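Local coordinates for protein thioredoxin reductase (Streptococcus pyogenes, PDB 5UWY) that probably uses bound FAD and NADPH to reduce the disulfide of thioredoxin, at residues I33-P38 against Y79-K84; A103-I108 against Y300-S305; K84-G89 against V246-I251. One frame throughout, in Å; residues are numbered along the deposited sequence.

Interaction 1 of 3, residues I33-P38 against Y79-K84. With FAD (flavin-adenine dinucleotide), chain B.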
# COMPACT_ATOMS: atom_id res chain seq x y z
N ILE A 33 -2.43 21.01 1.37
CA ILE A 33 -1.51 22.14 1.31
C ILE A 33 -0.22 21.63 0.68
O ILE A 33 0.48 20.79 1.27
CB ILE A 33 -1.22 22.77 2.68
CG1 ILE A 33 -2.44 23.53 3.22
CG2 ILE A 33 -0.02 23.72 2.56
CD1 ILE A 33 -3.28 22.75 4.20
N GLU A 34 0.12 22.13 -0.51
CA GLU A 34 1.30 21.68 -1.22
C GLU A 34 2.18 22.84 -1.63
O GLU A 34 1.71 23.81 -2.23
CB GLU A 34 0.95 20.87 -2.47
CG GLU A 34 2.15 20.09 -3.01
CD GLU A 34 3.09 19.60 -1.91
OE1 GLU A 34 3.02 18.41 -1.54
OE2 GLU A 34 3.96 20.39 -1.47
N GLN A 35 3.47 22.71 -1.33
CA GLN A 35 4.51 23.64 -1.79
C GLN A 35 4.99 23.14 -3.15
O GLN A 35 5.86 22.26 -3.25
CB GLN A 35 5.62 23.72 -0.74
CG GLN A 35 7.01 24.10 -1.23
CD GLN A 35 8.09 23.45 -0.38
OE1 GLN A 35 8.03 23.48 0.85
NE2 GLN A 35 9.08 22.85 -1.04
N GLY A 36 4.40 23.67 -4.21
CA GLY A 36 4.86 23.36 -5.56
C GLY A 36 4.07 22.30 -6.30
O GLY A 36 2.86 22.18 -6.14
N ALA A 37 4.78 21.51 -7.11
CA ALA A 37 4.18 20.58 -8.06
C ALA A 37 3.60 19.36 -7.35
O ALA A 37 4.25 18.79 -6.46
CB ALA A 37 5.21 20.13 -9.10
N PRO A 38 2.39 18.94 -7.72
CA PRO A 38 1.82 17.71 -7.15
C PRO A 38 2.59 16.49 -7.64
O PRO A 38 2.68 16.25 -8.84
CB PRO A 38 0.38 17.71 -7.67
CG PRO A 38 0.44 18.52 -8.93
CD PRO A 38 1.49 19.58 -8.69
N TYR A 79 -2.00 26.07 -2.30
CA TYR A 79 -0.57 26.30 -2.24
C TYR A 79 -0.19 26.87 -0.89
O TYR A 79 -0.87 27.75 -0.34
CB TYR A 79 -0.11 27.26 -3.34
CG TYR A 79 1.20 27.92 -2.99
CD1 TYR A 79 2.40 27.23 -3.11
CD2 TYR A 79 1.25 29.23 -2.52
CE1 TYR A 79 3.61 27.82 -2.77
CE2 TYR A 79 2.45 29.83 -2.18
CZ TYR A 79 3.62 29.12 -2.31
OH TYR A 79 4.82 29.71 -1.98
N GLY A 80 0.92 26.38 -0.35
CA GLY A 80 1.45 26.89 0.90
C GLY A 80 2.64 26.10 1.39
O GLY A 80 2.81 24.94 1.02
N ILE A 81 3.47 26.72 2.22
CA ILE A 81 4.60 26.06 2.86
C ILE A 81 4.35 26.10 4.37
O ILE A 81 4.46 27.16 4.99
CB ILE A 81 5.94 26.70 2.49
CG1 ILE A 81 5.99 26.98 0.99
CG2 ILE A 81 7.10 25.80 2.90
CD1 ILE A 81 6.75 28.23 0.61
N VAL A 82 4.00 24.95 4.94
CA VAL A 82 3.56 24.89 6.33
C VAL A 82 4.75 25.13 7.25
O VAL A 82 5.78 24.45 7.15
CB VAL A 82 2.89 23.54 6.62
CG1 VAL A 82 2.49 23.45 8.09
CG2 VAL A 82 1.67 23.36 5.73
N GLN A 83 4.61 26.10 8.14
CA GLN A 83 5.64 26.41 9.12
C GLN A 83 5.36 25.80 10.49
O GLN A 83 6.31 25.46 11.21
CB GLN A 83 5.81 27.92 9.28
CG GLN A 83 7.00 28.49 8.54
CD GLN A 83 6.69 28.80 7.09
OE1 GLN A 83 5.57 29.19 6.76
NE2 GLN A 83 7.67 28.62 6.21
N LYS A 84 4.09 25.65 10.86
CA LYS A 84 3.77 25.13 12.18
C LYS A 84 2.37 24.51 12.13
O LYS A 84 1.49 25.00 11.42
CB LYS A 84 3.82 26.23 13.25
CG LYS A 84 4.01 25.71 14.68
CD LYS A 84 3.75 26.79 15.73
CE LYS A 84 4.11 26.32 17.13
NZ LYS A 84 3.83 27.37 18.15
PA FAD B . 6.93 12.70 -0.99
O1A FAD B . 6.32 12.36 -2.30
O2A FAD B . 8.45 12.89 -0.97
O5B FAD B . 6.29 13.99 -0.40
C5B FAD B . 6.93 15.28 -0.56
C4B FAD B . 5.88 16.34 -0.75
O4B FAD B . 5.75 17.11 0.47
C3B FAD B . 6.17 17.34 -1.87
O3B FAD B . 5.03 17.55 -2.70
C2B FAD B . 6.58 18.60 -1.11
O2B FAD B . 6.25 19.77 -1.85
C1B FAD B . 5.71 18.47 0.14
N9A FAD B . 6.16 19.25 1.29
C8A FAD B . 7.26 19.03 2.08
N7A FAD B . 7.41 19.91 3.05
C5A FAD B . 6.33 20.76 2.89
C6A FAD B . 5.91 21.90 3.60
N6A FAD B . 6.56 22.39 4.66
N1A FAD B . 4.79 22.52 3.17
C2A FAD B . 4.14 22.03 2.12
N3A FAD B . 4.44 20.96 1.37
C4A FAD B . 5.56 20.37 1.81
N1 FAD B . 9.42 5.26 -5.99
C2 FAD B . 9.09 4.04 -6.50
O2 FAD B . 8.06 3.45 -6.16
N3 FAD B . 9.92 3.44 -7.43
C4 FAD B . 11.11 3.95 -7.91
O4 FAD B . 11.76 3.32 -8.74
C4X FAD B . 11.45 5.25 -7.36
N5 FAD B . 12.56 5.81 -7.77
C5X FAD B . 12.89 7.04 -7.24
C6 FAD B . 14.07 7.65 -7.67
C7 FAD B . 14.46 8.89 -7.18
C7M FAD B . 15.74 9.52 -7.66
C8 FAD B . 13.64 9.55 -6.24
C8M FAD B . 14.03 10.89 -5.68
C9 FAD B . 12.46 8.94 -5.81
C9A FAD B . 12.08 7.70 -6.30
N10 FAD B . 10.90 7.05 -5.88
C10 FAD B . 10.55 5.83 -6.40
C1' FAD B . 9.98 7.70 -4.93
C2' FAD B . 10.10 7.18 -3.50
O2' FAD B . 9.29 6.03 -3.31
C3' FAD B . 9.63 8.27 -2.53
O3' FAD B . 10.09 7.92 -1.23
C4' FAD B . 8.12 8.52 -2.47
O4' FAD B . 7.71 9.24 -3.64
C5' FAD B . 7.71 9.29 -1.23
O5' FAD B . 6.28 9.50 -1.24
P FAD B . 5.58 10.36 -0.12
O1P FAD B . 5.57 9.57 1.19
O2P FAD B . 4.23 10.85 -0.53
O3P FAD B . 6.56 11.59 0.08
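The adenosine end of the FAD pocket is built where Glu34 and Gln35, at the close of strand 30-34, meet Tyr79 and Gly80, where the chain leaves strand 76-79. Glu34 and Tyr79 pair as a parallel beta bridge, and Gly80 N donates to Glu34 O at 3.3 Å (158° at the hydrogen). The same oxygen receives the CA-H of Tyr79, with 3.4 Å between Tyr79 CA and Glu34 O, while the Tyr79 ring brings its edge to Gly36 N. Beside the bridge, Ile33 CG2 lies across Val82 CG2 at 3.6 Å. Ile33 thus packs on the loop through the methyl that stands anti to its own backbone N, and CG1 leads off elsewhere.

In the Rossmann-type FAD domain an acidic residue at the end of the second strand commonly takes the adenine ribose, and Glu34 does so here. Its carboxylate reaches both hydroxyls, OE1 with FAD O3B and OE2 with FAD O2B; the modelled distances are too short to be trusted in detail. OE1 also accepts from Ser12 N. Val82 reads the adenine through its backbone: its N donates to FAD N1A at 3.1 Å, and FAD N6A gives a weak bond to Val82 O at 3.3 Å. Over the adenine, the Gln35 side chain crosses that of Ile81, with Ile81 CG1 set 3.7 Å from Gln35 CB.

Interaction 2 of 3, residues A103-I108 against Y300-S305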
# COMPACT_ATOMS: atom_id res chain seq x y z
N ALA A 103 -8.54 22.65 11.00
CA ALA A 103 -9.10 21.37 10.60
C ALA A 103 -9.30 20.50 11.83
O ALA A 103 -8.65 20.68 12.86
CB ALA A 103 -8.20 20.63 9.60
N LYS A 104 -10.22 19.55 11.70
CA LYS A 104 -10.43 18.57 12.75
C LYS A 104 -9.35 17.49 12.74
O LYS A 104 -9.05 16.91 13.78
CB LYS A 104 -11.82 17.94 12.63
CG LYS A 104 -12.89 18.90 12.13
CD LYS A 104 -14.25 18.23 12.10
CE LYS A 104 -15.37 19.24 12.33
NZ LYS A 104 -16.40 18.71 13.26
N THR A 105 -8.77 17.20 11.57
CA THR A 105 -7.69 16.24 11.44
C THR A 105 -6.60 16.77 10.52
O THR A 105 -6.89 17.43 9.51
CB THR A 105 -8.17 14.87 10.92
OG1 THR A 105 -8.63 15.01 9.57
CG2 THR A 105 -9.28 14.30 11.79
N VAL A 106 -5.36 16.45 10.87
CA VAL A 106 -4.18 16.74 10.06
C VAL A 106 -3.54 15.41 9.69
O VAL A 106 -3.31 14.56 10.55
CB VAL A 106 -3.19 17.64 10.82
CG1 VAL A 106 -1.76 17.40 10.33
CG2 VAL A 106 -3.58 19.09 10.69
N ILE A 107 -3.27 15.23 8.40
CA ILE A 107 -2.50 14.08 7.92
C ILE A 107 -1.18 14.61 7.37
O ILE A 107 -1.17 15.41 6.43
CB ILE A 107 -3.26 13.28 6.86
CG1 ILE A 107 -4.68 12.98 7.32
CG2 ILE A 107 -2.53 11.97 6.58
CD1 ILE A 107 -5.44 12.07 6.39
N ILE A 108 -0.08 14.18 7.96
CA ILE A 108 1.25 14.65 7.58
C ILE A 108 1.81 13.72 6.52
O ILE A 108 2.03 12.53 6.78
CB ILE A 108 2.18 14.73 8.80
CG1 ILE A 108 1.46 15.47 9.93
CG2 ILE A 108 3.48 15.43 8.44
CD1 ILE A 108 2.37 16.10 10.94
N TYR A 300 -12.47 9.17 8.90
CA TYR A 300 -13.90 9.03 9.13
C TYR A 300 -14.20 8.40 10.48
O TYR A 300 -15.11 8.83 11.19
CB TYR A 300 -14.55 8.20 8.02
CG TYR A 300 -15.96 7.78 8.40
CD1 TYR A 300 -17.00 8.69 8.39
CD2 TYR A 300 -16.23 6.48 8.81
CE1 TYR A 300 -18.28 8.32 8.75
CE2 TYR A 300 -17.51 6.10 9.17
CZ TYR A 300 -18.53 7.03 9.14
OH TYR A 300 -19.81 6.66 9.50
N HIS A 301 -13.45 7.36 10.85
CA HIS A 301 -13.69 6.69 12.13
C HIS A 301 -13.43 7.64 13.30
O HIS A 301 -14.25 7.76 14.22
CB HIS A 301 -12.81 5.44 12.25
CG HIS A 301 -13.20 4.52 13.36
ND1 HIS A 301 -12.33 4.13 14.35
CD2 HIS A 301 -14.38 3.91 13.63
CE1 HIS A 301 -12.95 3.32 15.19
NE2 HIS A 301 -14.20 3.17 14.77
N TYR A 302 -12.29 8.35 13.26
CA TYR A 302 -11.99 9.31 14.31
C TYR A 302 -13.08 10.38 14.42
O TYR A 302 -13.48 10.75 15.53
CB TYR A 302 -10.62 9.96 14.06
CG TYR A 302 -10.23 11.00 15.09
CD1 TYR A 302 -9.67 10.61 16.30
CD2 TYR A 302 -10.42 12.35 14.86
CE1 TYR A 302 -9.31 11.55 17.26
CE2 TYR A 302 -10.07 13.30 15.80
CZ TYR A 302 -9.51 12.89 17.00
OH TYR A 302 -9.15 13.83 17.94
N LEU A 303 -13.58 10.86 13.28
CA LEU A 303 -14.63 11.88 13.33
C LEU A 303 -15.94 11.32 13.85
O LEU A 303 -16.65 11.99 14.61
CB LEU A 303 -14.83 12.49 11.94
CG LEU A 303 -13.72 13.40 11.40
CD1 LEU A 303 -14.09 13.92 10.02
CD2 LEU A 303 -13.45 14.54 12.36
N GLU A 304 -16.28 10.09 13.46
CA GLU A 304 -17.55 9.50 13.88
C GLU A 304 -17.57 9.26 15.39
O GLU A 304 -18.57 9.55 16.05
CB GLU A 304 -17.81 8.20 13.13
CG GLU A 304 -19.09 7.49 13.57
CD GLU A 304 -19.13 6.03 13.16
OE1 GLU A 304 -18.47 5.67 12.17
OE2 GLU A 304 -19.82 5.25 13.85
N SER A 305 -16.47 8.76 15.95
CA SER A 305 -16.43 8.51 17.38
C SER A 305 -16.29 9.81 18.18
O SER A 305 -15.53 9.87 19.15
CB SER A 305 -15.30 7.54 17.73
OG SER A 305 -15.37 6.37 16.95
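The backbones of Lys104 and Leu303 come no nearer than 7.9 Å between their CA atoms, so strand 105-108 and helix 285-304 meet mostly through side chains, with no hydrogen bond across the contact. Leu303 CD2 is the methyl that does the work. It rests against the Lys104 chain at two carbons, 3.8 Å from Lys104 CB and 3.8 Å from Lys104 CD, the two side chains crossing at about a right angle. The lysine offers its hydrocarbon stem here; its amino group plays no part in the contact.

Thr105 turns its methyl to the same helix. CG2 approaches Tyr302 CD2 obliquely at 3.8 Å, the two side chains running past each other in opposite directions, and comes within 4.2 Å of Leu303 CD2. At chi1 66° the hydroxyl of Thr105 lies between its backbone N and carbonyl carbon, which leaves CG2 to the helix while OG1 bonds to Asp6 O and Thr7 OG1 on strand 5-10. The branch thus splits the residue into an apolar side for the helix and a polar side for the neighbouring strand.

One turn back along helix 285-304, Val299 touches both Thr105 and Ile107, and Ala295 continues the packing along Ile107, so the C-terminal helix lies against strand 105-108 of the parallel sheet. Its outer side meets the second subunit, where the Tyr300 ring is edge-to-face with Tyr161 of that chain.

Interaction 3 of 3, residues K84-G89 against V246-I251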
# COMPACT_ATOMS: atom_id res chain seq x y z
N LYS A 84 4.09 25.65 10.86
CA LYS A 84 3.77 25.13 12.18
C LYS A 84 2.37 24.51 12.13
O LYS A 84 1.49 25.00 11.42
CB LYS A 84 3.82 26.23 13.25
CG LYS A 84 4.01 25.71 14.68
CD LYS A 84 3.75 26.79 15.73
CE LYS A 84 4.11 26.32 17.13
NZ LYS A 84 3.83 27.37 18.15
N ILE A 85 2.20 23.42 12.87
CA ILE A 85 0.89 22.80 13.08
C ILE A 85 0.70 22.69 14.59
O ILE A 85 1.48 22.02 15.27
CB ILE A 85 0.79 21.40 12.43
CG1 ILE A 85 0.74 21.51 10.91
CG2 ILE A 85 -0.42 20.64 12.96
CD1 ILE A 85 1.24 20.27 10.20
N GLU A 86 -0.32 23.35 15.12
CA GLU A 86 -0.54 23.31 16.56
C GLU A 86 -1.87 22.65 16.90
O GLU A 86 -2.84 22.74 16.15
CB GLU A 86 -0.48 24.70 17.19
CG GLU A 86 0.92 25.06 17.63
CD GLU A 86 1.63 23.89 18.30
OE1 GLU A 86 1.08 23.33 19.27
OE2 GLU A 86 2.71 23.51 17.82
N ASN A 87 -1.88 21.98 18.05
CA ASN A 87 -2.99 21.15 18.48
C ASN A 87 -3.82 21.88 19.53
O ASN A 87 -3.27 22.56 20.41
CB ASN A 87 -2.47 19.82 19.04
CG ASN A 87 -3.57 18.95 19.59
OD1 ASN A 87 -4.70 18.97 19.09
ND2 ASN A 87 -3.25 18.16 20.61
N PHE A 88 -5.14 21.74 19.43
CA PHE A 88 -6.06 22.32 20.41
C PHE A 88 -7.08 21.30 20.88
O PHE A 88 -8.16 21.68 21.35
CB PHE A 88 -6.78 23.55 19.83
CG PHE A 88 -5.87 24.66 19.40
CD1 PHE A 88 -5.37 25.56 20.33
CD2 PHE A 88 -5.51 24.81 18.07
CE1 PHE A 88 -4.53 26.59 19.93
CE2 PHE A 88 -4.68 25.83 17.67
CZ PHE A 88 -4.18 26.72 18.60
N GLY A 89 -6.78 20.01 20.76
CA GLY A 89 -7.71 18.97 21.16
C GLY A 89 -8.79 18.72 20.13
O GLY A 89 -8.59 17.92 19.21
N VAL A 246 6.76 20.34 12.77
CA VAL A 246 6.16 19.56 13.85
C VAL A 246 7.17 19.33 14.96
O VAL A 246 7.05 18.39 15.75
CB VAL A 246 5.62 18.21 13.34
CG1 VAL A 246 4.41 18.44 12.45
CG2 VAL A 246 6.70 17.43 12.60
N LYS A 247 8.19 20.20 15.04
CA LYS A 247 9.17 20.08 16.11
C LYS A 247 8.53 20.27 17.48
O LYS A 247 8.96 19.65 18.46
CB LYS A 247 10.29 21.11 15.91
N ASP A 248 7.49 21.10 17.56
CA ASP A 248 6.86 21.44 18.83
C ASP A 248 6.03 20.29 19.41
O ASP A 248 5.67 20.36 20.59
CB ASP A 248 5.95 22.66 18.65
CG ASP A 248 6.55 23.69 17.71
OD1 ASP A 248 7.25 24.60 18.19
OD2 ASP A 248 6.32 23.58 16.49
N LEU A 249 5.74 19.26 18.62
CA LEU A 249 4.69 18.31 18.96
C LEU A 249 5.20 17.01 19.58
O LEU A 249 4.39 16.22 20.06
CB LEU A 249 3.86 17.99 17.71
CG LEU A 249 2.94 19.09 17.17
CD1 LEU A 249 3.72 20.22 16.51
CD2 LEU A 249 1.92 18.51 16.19
N GLU A 250 6.52 16.78 19.58
CA GLU A 250 7.12 15.59 20.19
C GLU A 250 6.54 14.31 19.59
O GLU A 250 6.32 13.32 20.29
CB GLU A 250 6.95 15.60 21.71
CG GLU A 250 7.74 16.70 22.40
CD GLU A 250 7.23 16.97 23.81
OE1 GLU A 250 6.42 17.91 23.98
OE2 GLU A 250 7.65 16.26 24.74
N ILE A 251 6.31 14.32 18.28
CA ILE A 251 5.84 13.14 17.56
C ILE A 251 6.94 12.50 16.73
O ILE A 251 6.70 11.46 16.10
CB ILE A 251 4.63 13.49 16.68
CG1 ILE A 251 5.07 14.21 15.41
CG2 ILE A 251 3.68 14.39 17.45
CD1 ILE A 251 3.92 14.75 14.58
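Asp248 reaches from the loop 246-251 toward two side chains of strand 84-87, Glu86 and Lys84. Its CB meets the first of them, 3.5 Å from Glu86 OE2. One bond further, CG sits 3.6 Å from Lys84 CE. At the tip, the carboxylate crosses the lysine stem at about a right angle, with OD2 3.6 Å from both Lys84 CG and Lys84 CE, and OD1 also faces CE. Lys84 is extended beyond CG, so its chain runs on past the carboxylate, and NZ ends 4.4 Å from Asp248 OD1, near enough for some attraction, probably, but beyond a salt bridge. The carboxylates of Glu86 and Asp248 stand nearly perpendicular, their planes 88° apart. With like charges this close, Lys84 probably eases the repulsion.

Strand 84-87 is an outermost strand of the three-stranded antiparallel sheet that, in FAD domains of this family, sits beside the parallel Rossmann-type sheet. The loop residues 247-249 have helical backbone angles, and Leu249 N bonds to Val246 O. This turn sends the Leu249 side chain to the strand. Both its methyls lie on one side of Ile85 O, CD1 the nearer and CD2 3.7 Å from it, and CD1 also nears Glu86 OE2. Nearby, the buried Ile85 packs CD1 loosely on Val246 CG1 at 4.3 Å. Where the strand ends, Asn87 makes an Asx turn: its OD1 accepts from Gly89 N at 2.9 Å, the donor lying above the amide plane, and takes a second bond from Lys92 NZ.

How the interactions relate
All three contacts lie in the part of the chain that holds FAD, but only interaction 1 touches the cofactor. Interaction 3 takes up the chain where interaction 1 leaves it, with Lys84 common to both; their centres are 17 Å apart, and the nearest atoms of the Ile85 side chain and FAD, at its adenine, are about 8 Å apart. Interactions 1 and 2 reach the same parallel sheet without touching, their nearest atoms about 7 Å apart. Interactions 2 and 3 do meet: Ile108 CD1 packs against Val246 CG1 at 3.5 Å, and Val106 CG1 against Ile85 CD1 at 4.2 Å, joining the parallel sheet to the antiparallel one and the loop 246-251.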